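Local coordinates for protein nitrophorin Cim l NP (PDB 2IMQ) that carries nitric oxide on its heme and delivers it to the victim during feeding, causing vasodilation, at residues S8-S13 against E35-I40; Y73-N78 against T87-E92; K93-N98 against F122-K127; G116-S121 against F131-M136. All blocks are in the same frame, centred on the assembly; numbering follows the deposited sequence.

Interaction 1: residues S8-S13 against E35-I40; sequences SVHTVS and ETPDVI
Glu35 meets His10 at the imidazole edge: OE1 lies near the ring plane, 3.5 Å from CE1, with carboxylate and ring turned 73° apart. That same oxygen forms a salt bridge with Lys277. Two residues on, Pro37 lies over one face of the imidazole. Its CG sits 3.6 Å from the ring centroid and 8° off the normal, a CH-pi contact almost straight above the centre, while ND1 at the rim is hydrogen-bonded to the carbonyl of Leu29. The Leu29 bond and the proline over the face should limit the ring's rotation. Asp38 then grips the other strand near its beginning. Its OD2 takes the Ser8 N-H through the anti lone pair, nearly straight and 2.8 Å from Ser8 N, while OD1 is bonded to His94 NE2, and its own backbone N donates to Ser8 OG at 3.2 Å. The hydroxyl gets there because chi1 of 59° places OG between the backbone N and the carbonyl carbon. From Val39 onward the pairing is regular: Val39 N donates to Ser8 O, and Val39 O accepts from His10 N at 2.9 Å. The valines Val9 and Val39 stand side by side, pointing the same way, and Ile40 pairs with His10 on the other face. Parallel strands 6-17 and 39-46, linked through helix 26-29, form a beta-alpha-beta unit within the six-stranded sheet of this DNase I-like sandwich.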
# COMPACT_ATOMS: atom_id res chain seq x y z
N SER A 8 13.85 -4.59 -8.66
CA SER A 8 12.38 -4.52 -8.81
C SER A 8 11.66 -4.69 -7.49
O SER A 8 12.11 -5.41 -6.61
CB SER A 8 11.89 -5.54 -9.80
OG SER A 8 12.22 -6.82 -9.41
N VAL A 9 10.57 -3.96 -7.35
CA VAL A 9 9.78 -3.94 -6.14
C VAL A 9 8.35 -4.13 -6.57
O VAL A 9 7.90 -3.47 -7.51
CB VAL A 9 9.88 -2.55 -5.40
CG1 VAL A 9 9.01 -2.53 -4.12
CG2 VAL A 9 11.32 -2.22 -5.12
N HIS A 10 7.66 -5.06 -5.91
CA HIS A 10 6.19 -5.19 -6.01
C HIS A 10 5.59 -4.79 -4.69
O HIS A 10 6.07 -5.19 -3.64
CB HIS A 10 5.77 -6.65 -6.31
CG HIS A 10 6.10 -7.10 -7.70
ND1 HIS A 10 5.57 -8.26 -8.25
CD2 HIS A 10 6.89 -6.56 -8.66
CE1 HIS A 10 6.04 -8.40 -9.48
NE2 HIS A 10 6.86 -7.40 -9.74
N THR A 11 4.54 -4.00 -4.76
CA THR A 11 3.74 -3.68 -3.59
C THR A 11 2.31 -4.05 -3.83
O THR A 11 1.80 -3.92 -4.95
CB THR A 11 3.83 -2.16 -3.25
OG1 THR A 11 3.25 -1.36 -4.28
CG2 THR A 11 5.28 -1.73 -3.08
N VAL A 12 1.64 -4.50 -2.79
CA VAL A 12 0.22 -4.68 -2.84
C VAL A 12 -0.42 -4.17 -1.59
O VAL A 12 0.09 -4.42 -0.50
CB VAL A 12 -0.16 -6.16 -3.17
CG1 VAL A 12 0.26 -7.12 -2.06
CG2 VAL A 12 -1.63 -6.32 -3.44
N SER A 13 -1.53 -3.48 -1.74
CA SER A 13 -2.28 -3.18 -0.57
C SER A 13 -3.76 -3.48 -0.79
O SER A 13 -4.28 -3.47 -1.94
CB SER A 13 -2.08 -1.78 -0.13
OG SER A 13 -2.82 -0.85 -0.89
N GLU A 35 7.51 -13.37 -12.95
CA GLU A 35 8.44 -12.35 -12.52
C GLU A 35 8.97 -12.69 -11.13
O GLU A 35 8.27 -13.35 -10.36
CB GLU A 35 7.73 -11.00 -12.47
CG GLU A 35 7.47 -10.40 -13.85
CD GLU A 35 6.38 -9.33 -13.88
OE1 GLU A 35 5.63 -9.22 -12.90
OE2 GLU A 35 6.26 -8.63 -14.91
N THR A 36 10.16 -12.18 -10.82
CA THR A 36 10.90 -12.50 -9.62
C THR A 36 11.40 -11.20 -8.97
O THR A 36 12.58 -10.89 -8.98
CB THR A 36 12.11 -13.40 -10.00
OG1 THR A 36 12.81 -12.83 -11.13
CG2 THR A 36 11.66 -14.71 -10.53
N PRO A 37 10.50 -10.40 -8.38
CA PRO A 37 10.93 -9.11 -7.88
C PRO A 37 11.87 -9.26 -6.74
O PRO A 37 11.81 -10.21 -5.97
CB PRO A 37 9.64 -8.48 -7.41
CG PRO A 37 8.73 -9.59 -7.14
CD PRO A 37 9.06 -10.62 -8.20
N ASP A 38 12.74 -8.28 -6.56
CA ASP A 38 13.69 -8.30 -5.46
C ASP A 38 13.10 -8.05 -4.10
O ASP A 38 13.51 -8.66 -3.11
CB ASP A 38 14.80 -7.31 -5.76
CG ASP A 38 15.50 -7.63 -7.05
OD1 ASP A 38 16.17 -8.71 -7.10
OD2 ASP A 38 15.33 -6.93 -8.07
N VAL A 39 12.09 -7.16 -4.04
CA VAL A 39 11.44 -6.78 -2.80
C VAL A 39 9.93 -6.86 -3.01
O VAL A 39 9.43 -6.48 -4.08
CB VAL A 39 11.83 -5.33 -2.41
CG1 VAL A 39 11.08 -4.91 -1.18
CG2 VAL A 39 13.34 -5.26 -2.30
N ILE A 40 9.24 -7.39 -2.02
CA ILE A 40 7.77 -7.39 -2.03
C ILE A 40 7.25 -6.85 -0.72
O ILE A 40 7.71 -7.23 0.36
CB ILE A 40 7.24 -8.85 -2.17
CG1 ILE A 40 7.68 -9.50 -3.48
CG2 ILE A 40 5.74 -8.88 -2.12
CD1 ILE A 40 7.37 -11.01 -3.55

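Interaction 2: residues Y73-N78 against T87-E92; sequences YTKLKN and TVYCLE. With HEM (protoporphyrin IX containing Fe), chain B.
A classic beta bulge breaks the pairing of the two strands: Leu76 and Lys77 both face Val88, whose carbonyl O takes a bond from Leu76 N at 2.8 Å and a weak one from Lys77 N. The extra residue shifts the register by one, which brings Lys75 and Asn78, three positions apart, to the same face as Thr87 and Tyr89, where the heme lies. Asn78 ND2 donates to Thr87 OG1 at 2.8 Å, with the hydroxyl almost in the amide plane, and both side chains pack against the heme propionate carbon CAA. Tyr89 OH donates to heme O2A at 2.6 Å, and this oxygen sits in plane at the edge of the phenol ring. Lys75 extends past that ring, its CB 3.7 Å from Tyr89 CE2, then bends at chi3 (76°) to bring NZ within 3.0 Å of heme O1A. One carboxylate is thus held through both oxygens, and the lysine charge would favour its anionic form. At the far end Leu91 puts CD2 over the face of Tyr73, 3.5 Å from the ring centroid and 13° off the normal, while the phenol OH bonds to Pro37 O. Thr74 OG1 donates to Glu92 OE1 at 2.5 Å, meeting its anti lone pair. Helix 57-70, which carries the iron ligand Cys60, also packs on Tyr89. Together this is a bulged antiparallel hairpin at the edge of its sheet, forming the propionate end of the heme pocket.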
# COMPACT_ATOMS: atom_id res chain seq x y z
N TYR A 73 12.82 -15.77 -0.99
CA TYR A 73 12.61 -14.60 -0.15
C TYR A 73 12.82 -14.81 1.33
O TYR A 73 12.52 -15.88 1.87
CB TYR A 73 11.18 -14.08 -0.34
CG TYR A 73 10.89 -13.56 -1.72
CD1 TYR A 73 10.34 -14.37 -2.68
CD2 TYR A 73 11.23 -12.26 -2.09
CE1 TYR A 73 10.12 -13.92 -3.94
CE2 TYR A 73 11.06 -11.82 -3.38
CZ TYR A 73 10.46 -12.63 -4.31
OH TYR A 73 10.23 -12.22 -5.59
N THR A 74 13.29 -13.77 1.98
CA THR A 74 13.37 -13.67 3.39
C THR A 74 12.31 -12.63 3.84
O THR A 74 12.29 -11.55 3.30
CB THR A 74 14.80 -13.18 3.75
OG1 THR A 74 15.76 -14.23 3.49
CG2 THR A 74 14.94 -12.90 5.22
N LYS A 75 11.55 -12.93 4.88
CA LYS A 75 10.63 -11.94 5.48
C LYS A 75 11.46 -11.03 6.39
O LYS A 75 12.02 -11.49 7.40
CB LYS A 75 9.53 -12.61 6.28
CG LYS A 75 8.67 -11.60 7.03
CD LYS A 75 7.60 -12.26 7.83
CE LYS A 75 8.15 -12.88 9.08
NZ LYS A 75 7.07 -13.61 9.76
N LEU A 76 11.66 -9.77 5.99
CA LEU A 76 12.37 -8.80 6.80
C LEU A 76 11.59 -8.45 8.04
O LEU A 76 12.13 -8.33 9.13
CB LEU A 76 12.73 -7.57 5.99
CG LEU A 76 13.68 -7.79 4.84
CD1 LEU A 76 14.08 -6.51 4.17
CD2 LEU A 76 14.93 -8.57 5.29
N LYS A 77 10.29 -8.22 7.89
CA LYS A 77 9.45 -7.89 9.02
C LYS A 77 7.97 -8.04 8.66
O LYS A 77 7.54 -7.74 7.54
CB LYS A 77 9.67 -6.42 9.43
CG LYS A 77 9.06 -6.04 10.78
CD LYS A 77 9.80 -6.70 11.96
CE LYS A 77 9.15 -6.33 13.33
NZ LYS A 77 7.66 -6.39 13.48
N ASN A 78 7.19 -8.53 9.61
CA ASN A 78 5.72 -8.34 9.67
C ASN A 78 5.38 -7.55 10.88
O ASN A 78 5.92 -7.84 11.99
CB ASN A 78 4.99 -9.68 9.74
CG ASN A 78 3.53 -9.56 10.06
OD1 ASN A 78 3.10 -9.76 11.21
ND2 ASN A 78 2.74 -9.14 9.08
N THR A 87 4.02 -6.14 5.78
CA THR A 87 5.05 -7.17 5.68
C THR A 87 5.97 -6.77 4.54
O THR A 87 5.50 -6.42 3.46
CB THR A 87 4.42 -8.53 5.44
OG1 THR A 87 3.43 -8.79 6.44
CG2 THR A 87 5.48 -9.62 5.54
N VAL A 88 7.29 -6.94 4.74
CA VAL A 88 8.27 -6.70 3.71
C VAL A 88 9.12 -7.96 3.54
O VAL A 88 9.63 -8.47 4.54
CB VAL A 88 9.15 -5.47 4.03
CG1 VAL A 88 10.08 -5.22 2.91
CG2 VAL A 88 8.26 -4.23 4.24
N TYR A 89 9.26 -8.40 2.30
CA TYR A 89 10.10 -9.53 1.93
C TYR A 89 11.18 -9.04 0.99
O TYR A 89 10.97 -8.13 0.18
CB TYR A 89 9.27 -10.59 1.18
CG TYR A 89 8.13 -11.15 1.92
CD1 TYR A 89 6.87 -10.62 1.76
CD2 TYR A 89 8.27 -12.23 2.77
CE1 TYR A 89 5.79 -11.15 2.43
CE2 TYR A 89 7.19 -12.77 3.43
CZ TYR A 89 5.92 -12.22 3.25
OH TYR A 89 4.84 -12.71 3.94
N CYS A 90 12.36 -9.69 1.07
CA CYS A 90 13.41 -9.38 0.14
C CYS A 90 14.12 -10.66 -0.22
O CYS A 90 14.23 -11.54 0.61
CB CYS A 90 14.39 -8.39 0.77
SG CYS A 90 15.80 -7.81 -0.28
N LEU A 91 14.57 -10.76 -1.46
CA LEU A 91 15.37 -11.96 -1.83
C LEU A 91 16.57 -12.05 -0.92
O LEU A 91 17.30 -11.07 -0.73
CB LEU A 91 15.76 -11.92 -3.29
CG LEU A 91 14.67 -12.17 -4.34
CD1 LEU A 91 15.20 -11.95 -5.71
CD2 LEU A 91 14.01 -13.51 -4.21
N GLU A 92 16.75 -13.23 -0.34
CA GLU A 92 17.84 -13.47 0.59
C GLU A 92 19.22 -13.12 -0.01
O GLU A 92 20.08 -12.65 0.70
CB GLU A 92 17.80 -14.94 1.01
CG GLU A 92 19.02 -15.42 1.77
CD GLU A 92 19.26 -14.66 3.05
OE1 GLU A 92 18.26 -14.22 3.66
OE2 GLU A 92 20.45 -14.50 3.41
CHA HEM B . 0.48 -12.21 9.26
CHB HEM B . -1.43 -10.85 5.02
CHC HEM B . -5.82 -10.89 6.99
CHD HEM B . -3.98 -11.92 11.27
C1A HEM B . 0.37 -11.88 7.94
C2A HEM B . 1.45 -11.81 6.98
C3A HEM B . 0.89 -11.40 5.81
C4A HEM B . -0.52 -11.23 6.00
CMA HEM B . 1.63 -11.22 4.49
CAA HEM B . 2.94 -12.15 7.20
CBA HEM B . 3.05 -13.63 6.73
CGA HEM B . 4.45 -14.18 6.95
O1A HEM B . 4.76 -14.55 8.08
O2A HEM B . 5.23 -14.32 5.98
C1B HEM B . -2.77 -10.76 5.19
C2B HEM B . -3.72 -10.43 4.16
C3B HEM B . -4.94 -10.45 4.68
C4B HEM B . -4.80 -10.80 6.07
CMB HEM B . -3.19 -10.16 2.79
CAB HEM B . -6.28 -10.15 4.02
CBB HEM B . -6.43 -10.23 2.70
C1C HEM B . -5.77 -11.21 8.31
C2C HEM B . -6.86 -11.24 9.25
C3C HEM B . -6.34 -11.59 10.42
C4C HEM B . -4.92 -11.65 10.29
CMC HEM B . -8.35 -11.12 8.92
CAC HEM B . -7.10 -11.80 11.72
CBC HEM B . -7.82 -10.83 12.28
C1D HEM B . -2.62 -12.03 11.11
C2D HEM B . -1.70 -12.24 12.21
C3D HEM B . -0.35 -12.36 11.60
C4D HEM B . -0.53 -12.19 10.18
CMD HEM B . -2.05 -12.36 13.69
CAD HEM B . 0.94 -12.58 12.41
CBD HEM B . 0.86 -14.00 12.95
CGD HEM B . 2.19 -14.44 13.47
O1D HEM B . 2.26 -15.61 13.96
O2D HEM B . 3.15 -13.62 13.38
NA HEM B . -0.83 -11.53 7.33
NB HEM B . -3.46 -10.96 6.36
NC HEM B . -4.60 -11.43 8.99
ND HEM B . -1.88 -11.99 9.94
FE HEM B . -2.71 -11.62 8.13

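Interaction 3: residues K93-N98 against F122-K127; sequences KHLDQN and FTIYNK
His94 ND1 and Tyr125 OH share the one direct hydrogen bond of this contact, 2.7 Å long and close to straight at 163°. Each atom lies near the plane of the other's ring, while the ring planes are inclined at 72°. The phenol reaches across because chi1 of Tyr125 (-53°) sets CG beside the backbone N and anti to the carbonyl carbon. Beside this bond Ile124 packs against the loop: CG2 touches His94 O at 3.5 Å and Leu95 CD2 at 4.0 Å, and CD1 comes up to His94 CB. Two waters fill the next layer. Water 1 donates to His94 O and accepts from Tyr125 N, lying 2.8 Å from that carbonyl oxygen; water 2 accepts from Asp96 N and donates to Thr123 O, again at 2.8 Å. They link the backbone of loop 93-98 to that of Thr123 and Tyr125. Further out, a type I' turn from Ile124 to Lys127 reverses the chain and presents Tyr125, while an Asx turn bends the loop, Asp96 OD1 accepting from Asn98 N. Lys93 CG lies over one face of the imidazole, and Asp38 OD1 accepts a bond at its far nitrogen, NE2. With both ring nitrogens engaged, the imidazole is fixed in rotation as a bridge from the Asp38 carboxylate to the Tyr125 hydroxyl, and the nearby negative charge would be expected to raise its basicity.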
# COMPACT_ATOMS: atom_id res chain seq x y z
N LYS A 93 19.39 -13.30 -1.30
CA LYS A 93 20.69 -13.01 -1.93
C LYS A 93 21.15 -11.54 -1.83
O LYS A 93 22.31 -11.25 -1.99
CB LYS A 93 20.68 -13.48 -3.38
CG LYS A 93 19.81 -12.67 -4.28
CD LYS A 93 20.10 -12.94 -5.73
CE LYS A 93 19.01 -12.39 -6.60
NZ LYS A 93 19.04 -12.98 -7.96
N HIS A 94 20.25 -10.60 -1.51
CA HIS A 94 20.64 -9.20 -1.43
C HIS A 94 21.08 -8.77 -0.03
O HIS A 94 21.56 -7.65 0.17
CB HIS A 94 19.45 -8.35 -1.87
CG HIS A 94 19.03 -8.59 -3.27
ND1 HIS A 94 19.91 -8.66 -4.33
CD2 HIS A 94 17.80 -8.73 -3.81
CE1 HIS A 94 19.25 -8.83 -5.45
NE2 HIS A 94 17.96 -8.86 -5.16
N LEU A 95 20.86 -9.62 0.96
CA LEU A 95 20.96 -9.23 2.35
C LEU A 95 22.40 -9.34 2.88
O LEU A 95 23.04 -10.38 2.73
CB LEU A 95 20.04 -10.04 3.22
CG LEU A 95 18.56 -9.99 2.80
CD1 LEU A 95 17.76 -10.74 3.82
CD2 LEU A 95 17.98 -8.56 2.61
N ASP A 96 22.89 -8.24 3.45
CA ASP A 96 24.15 -8.24 4.24
C ASP A 96 23.76 -7.82 5.65
O ASP A 96 23.41 -6.65 5.91
CB ASP A 96 25.19 -7.31 3.62
CG ASP A 96 26.52 -7.28 4.43
OD1 ASP A 96 26.60 -7.94 5.49
OD2 ASP A 96 27.51 -6.59 4.09
N GLN A 97 23.74 -8.77 6.57
CA GLN A 97 23.29 -8.49 7.93
C GLN A 97 24.03 -7.36 8.62
O GLN A 97 23.49 -6.74 9.54
CB GLN A 97 23.38 -9.74 8.79
CG GLN A 97 23.00 -9.51 10.26
CD GLN A 97 22.74 -10.79 11.03
OE1 GLN A 97 23.49 -11.78 10.92
NE2 GLN A 97 21.69 -10.77 11.87
N ASN A 98 25.28 -7.13 8.23
CA ASN A 98 26.09 -6.09 8.87
C ASN A 98 25.63 -4.68 8.55
O ASN A 98 25.91 -3.75 9.32
CB ASN A 98 27.57 -6.26 8.48
CG ASN A 98 28.23 -7.45 9.17
OD1 ASN A 98 27.90 -7.79 10.30
ND2 ASN A 98 29.15 -8.10 8.46
N PHE A 122 15.07 -0.59 5.59
CA PHE A 122 16.26 -1.50 5.51
C PHE A 122 17.16 -1.07 4.39
O PHE A 122 16.77 -0.34 3.47
CB PHE A 122 15.80 -2.96 5.28
CG PHE A 122 15.15 -3.19 3.93
CD1 PHE A 122 15.91 -3.62 2.88
CD2 PHE A 122 13.76 -3.00 3.74
CE1 PHE A 122 15.38 -3.82 1.65
CE2 PHE A 122 13.21 -3.20 2.48
CZ PHE A 122 14.00 -3.60 1.44
N THR A 123 18.42 -1.50 4.49
CA THR A 123 19.39 -1.08 3.53
C THR A 123 19.97 -2.28 2.82
O THR A 123 20.36 -3.26 3.45
CB THR A 123 20.52 -0.35 4.29
OG1 THR A 123 20.03 0.90 4.79
CG2 THR A 123 21.66 -0.02 3.37
N ILE A 124 20.04 -2.19 1.49
CA ILE A 124 20.74 -3.17 0.67
C ILE A 124 21.58 -2.42 -0.33
O ILE A 124 21.16 -1.41 -0.89
CB ILE A 124 19.80 -4.24 -0.02
CG1 ILE A 124 18.67 -3.60 -0.82
CG2 ILE A 124 19.24 -5.13 1.04
CD1 ILE A 124 17.87 -4.62 -1.64
N TYR A 125 22.81 -2.89 -0.52
CA TYR A 125 23.74 -2.27 -1.44
C TYR A 125 23.93 -0.79 -1.12
O TYR A 125 24.02 0.07 -2.01
CB TYR A 125 23.30 -2.50 -2.87
CG TYR A 125 23.07 -3.96 -3.20
CD1 TYR A 125 21.80 -4.47 -3.44
CD2 TYR A 125 24.15 -4.85 -3.31
CE1 TYR A 125 21.59 -5.78 -3.74
CE2 TYR A 125 23.95 -6.19 -3.61
CZ TYR A 125 22.68 -6.66 -3.84
OH TYR A 125 22.50 -7.98 -4.17
N ASN A 126 23.94 -0.50 0.17
CA ASN A 126 24.10 0.82 0.67
C ASN A 126 23.03 1.84 0.25
O ASN A 126 23.26 3.03 0.31
CB ASN A 126 25.49 1.33 0.28
CG ASN A 126 25.95 2.42 1.17
OD1 ASN A 126 25.72 2.38 2.38
ND2 ASN A 126 26.58 3.45 0.59
N LYS A 127 21.86 1.35 -0.14
CA LYS A 127 20.68 2.18 -0.43
C LYS A 127 19.58 1.85 0.54
O LYS A 127 19.31 0.67 0.78
CB LYS A 127 20.20 1.91 -1.84
CG LYS A 127 21.19 2.19 -2.94
CD LYS A 127 21.57 3.64 -3.00
CE LYS A 127 22.80 3.86 -3.87
NZ LYS A 127 23.96 4.20 -3.00
O HOH W 1 23.17 -5.49 0.74
O HOH W 2 22.24 -5.35 3.50

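Interaction 4: residues G116-S121 against F131-M136; sequences GGIVTS and FTTSRM
Val119 and Thr132 face each other across a non-hydrogen-bonded pair of the antiparallel hairpin formed by strands 116-124 and 127-135, in the five-stranded sheet of the sandwich. The threonine hydroxyl comes up beside both valine methyls: Thr132 OG1 is 3.5 Å from Val119 CG2 and nearly as near CG1. With chi1 at -64°, OG1 lies beside its own backbone N, anti to the carbonyl carbon, and its polar need is met by Leu154 O. Ile118 and Thr133 project together on the opposite face, touching lightly through Ile118 CD1 and Thr133 CG2 at 4.2 Å; Thr133 OG1 bonds to Ile169 O. Phe131 starts out on that same face beside Thr120 but swings its ring away from the partner strand, toward Val39 and Ala41 of the other sheet. Thr120 O, which accepts from Phe131 N at 2.8 Å, lies at the edge of that ring. Paired backbone bonds link Gly116 with Arg135, Ile118 with Thr133 and Thr120 with Phe131, and every residue that touches here is buried. Toward the Gly116 end the side chains give out on one strand. Gly117 lies opposite Ser134 with the CA atoms of the two residues only 3.9 Å apart, a closeness the absence of a side chain allows. Ser134 OG turns instead to Ala149 O and Trp168 NE1. Gly117 CA rests against the facing backbone, 3.1 Å from Thr133 O.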
# COMPACT_ATOMS: atom_id res chain seq x y z
N GLY A 116 -2.99 5.63 12.43
CA GLY A 116 -1.60 5.98 12.43
C GLY A 116 -0.94 5.30 11.26
O GLY A 116 -1.49 5.36 10.16
N GLY A 117 0.19 4.67 11.49
CA GLY A 117 0.85 3.97 10.47
C GLY A 117 2.04 3.20 10.96
O GLY A 117 2.37 3.17 12.17
N ILE A 118 2.69 2.57 10.00
CA ILE A 118 3.88 1.68 10.20
C ILE A 118 4.89 2.05 9.17
O ILE A 118 4.54 2.22 7.98
CB ILE A 118 3.51 0.23 10.02
CG1 ILE A 118 2.34 -0.19 10.94
CG2 ILE A 118 4.74 -0.72 10.30
CD1 ILE A 118 1.74 -1.48 10.61
N VAL A 119 6.17 2.14 9.56
CA VAL A 119 7.22 2.29 8.59
C VAL A 119 8.27 1.22 8.82
O VAL A 119 8.79 1.13 9.91
CB VAL A 119 7.95 3.66 8.67
CG1 VAL A 119 8.82 3.82 7.49
CG2 VAL A 119 7.01 4.78 8.75
N THR A 120 8.59 0.46 7.80
CA THR A 120 9.68 -0.54 7.85
C THR A 120 10.72 -0.12 6.85
O THR A 120 10.43 0.13 5.68
CB THR A 120 9.10 -1.93 7.52
OG1 THR A 120 8.25 -2.35 8.58
CG2 THR A 120 10.19 -2.99 7.36
N SER A 121 11.98 -0.08 7.31
CA SER A 121 13.08 0.39 6.51
C SER A 121 14.27 -0.59 6.61
O SER A 121 14.45 -1.25 7.59
CB SER A 121 13.57 1.77 6.97
OG SER A 121 12.53 2.74 6.91
N PHE A 131 9.25 1.53 3.53
CA PHE A 131 7.85 1.20 3.21
C PHE A 131 6.92 1.63 4.33
O PHE A 131 7.11 1.24 5.48
CB PHE A 131 7.68 -0.31 2.98
CG PHE A 131 8.39 -0.80 1.76
CD1 PHE A 131 9.75 -1.08 1.79
CD2 PHE A 131 7.74 -0.84 0.55
CE1 PHE A 131 10.39 -1.49 0.65
CE2 PHE A 131 8.38 -1.25 -0.59
CZ PHE A 131 9.72 -1.56 -0.55
N THR A 132 5.92 2.44 3.99
CA THR A 132 4.94 2.94 4.91
C THR A 132 3.56 2.44 4.54
O THR A 132 3.21 2.41 3.38
CB THR A 132 4.94 4.48 4.88
OG1 THR A 132 6.20 4.92 5.35
CG2 THR A 132 3.87 5.10 5.76
N THR A 133 2.80 2.13 5.56
CA THR A 133 1.33 2.08 5.43
C THR A 133 0.68 2.94 6.51
O THR A 133 1.30 3.24 7.54
CB THR A 133 0.80 0.62 5.43
OG1 THR A 133 -0.56 0.59 4.93
CG2 THR A 133 0.79 -0.00 6.76
N SER A 134 -0.57 3.35 6.29
CA SER A 134 -1.24 4.22 7.22
C SER A 134 -2.72 4.00 7.15
O SER A 134 -3.25 3.43 6.18
CB SER A 134 -0.87 5.65 6.95
OG SER A 134 -1.28 6.03 5.62
N ARG A 135 -3.40 4.50 8.17
CA ARG A 135 -4.85 4.28 8.31
C ARG A 135 -5.41 5.43 9.11
O ARG A 135 -4.89 5.76 10.18
CB ARG A 135 -5.11 2.96 9.04
CG ARG A 135 -6.53 2.54 9.24
CD ARG A 135 -7.29 3.25 10.28
NE ARG A 135 -8.44 2.44 10.64
CZ ARG A 135 -9.36 2.83 11.49
NH1 ARG A 135 -9.21 3.98 12.10
NH2 ARG A 135 -10.40 2.05 11.75
N MET A 136 -6.44 6.07 8.59
CA MET A 136 -7.10 7.16 9.30
C MET A 136 -8.61 6.98 9.12
O MET A 136 -9.08 6.52 8.08
CB MET A 136 -6.70 8.48 8.75
CG MET A 136 -7.12 9.67 9.56
SD MET A 136 -6.42 9.66 11.19
CE MET A 136 -4.68 9.94 10.83

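In the fold
Along the chain, interactions 1 and 2 come first and in series, whereas 3 and 4 interleave, their segments alternating, and share strand 116-124. Interactions 1 and 2, centres about 11 Å apart, belong to the six-stranded sheet, where strands 39-46 and 84-91 are neighbours; interaction 4 lies in the five-stranded sheet. Phe131 bridges the sandwich core, its ring packing on Val9 and Val39 of interaction 1, while Val88 meets Thr120 between interactions 2 and 4. Interaction 3 lies farther out, with Leu95 and Phe122 resting on the hairpin of interaction 2. The heme lies on the Tyr89 and Thr87 face of the six-stranded sheet, and the opposite face packs on the second sheet.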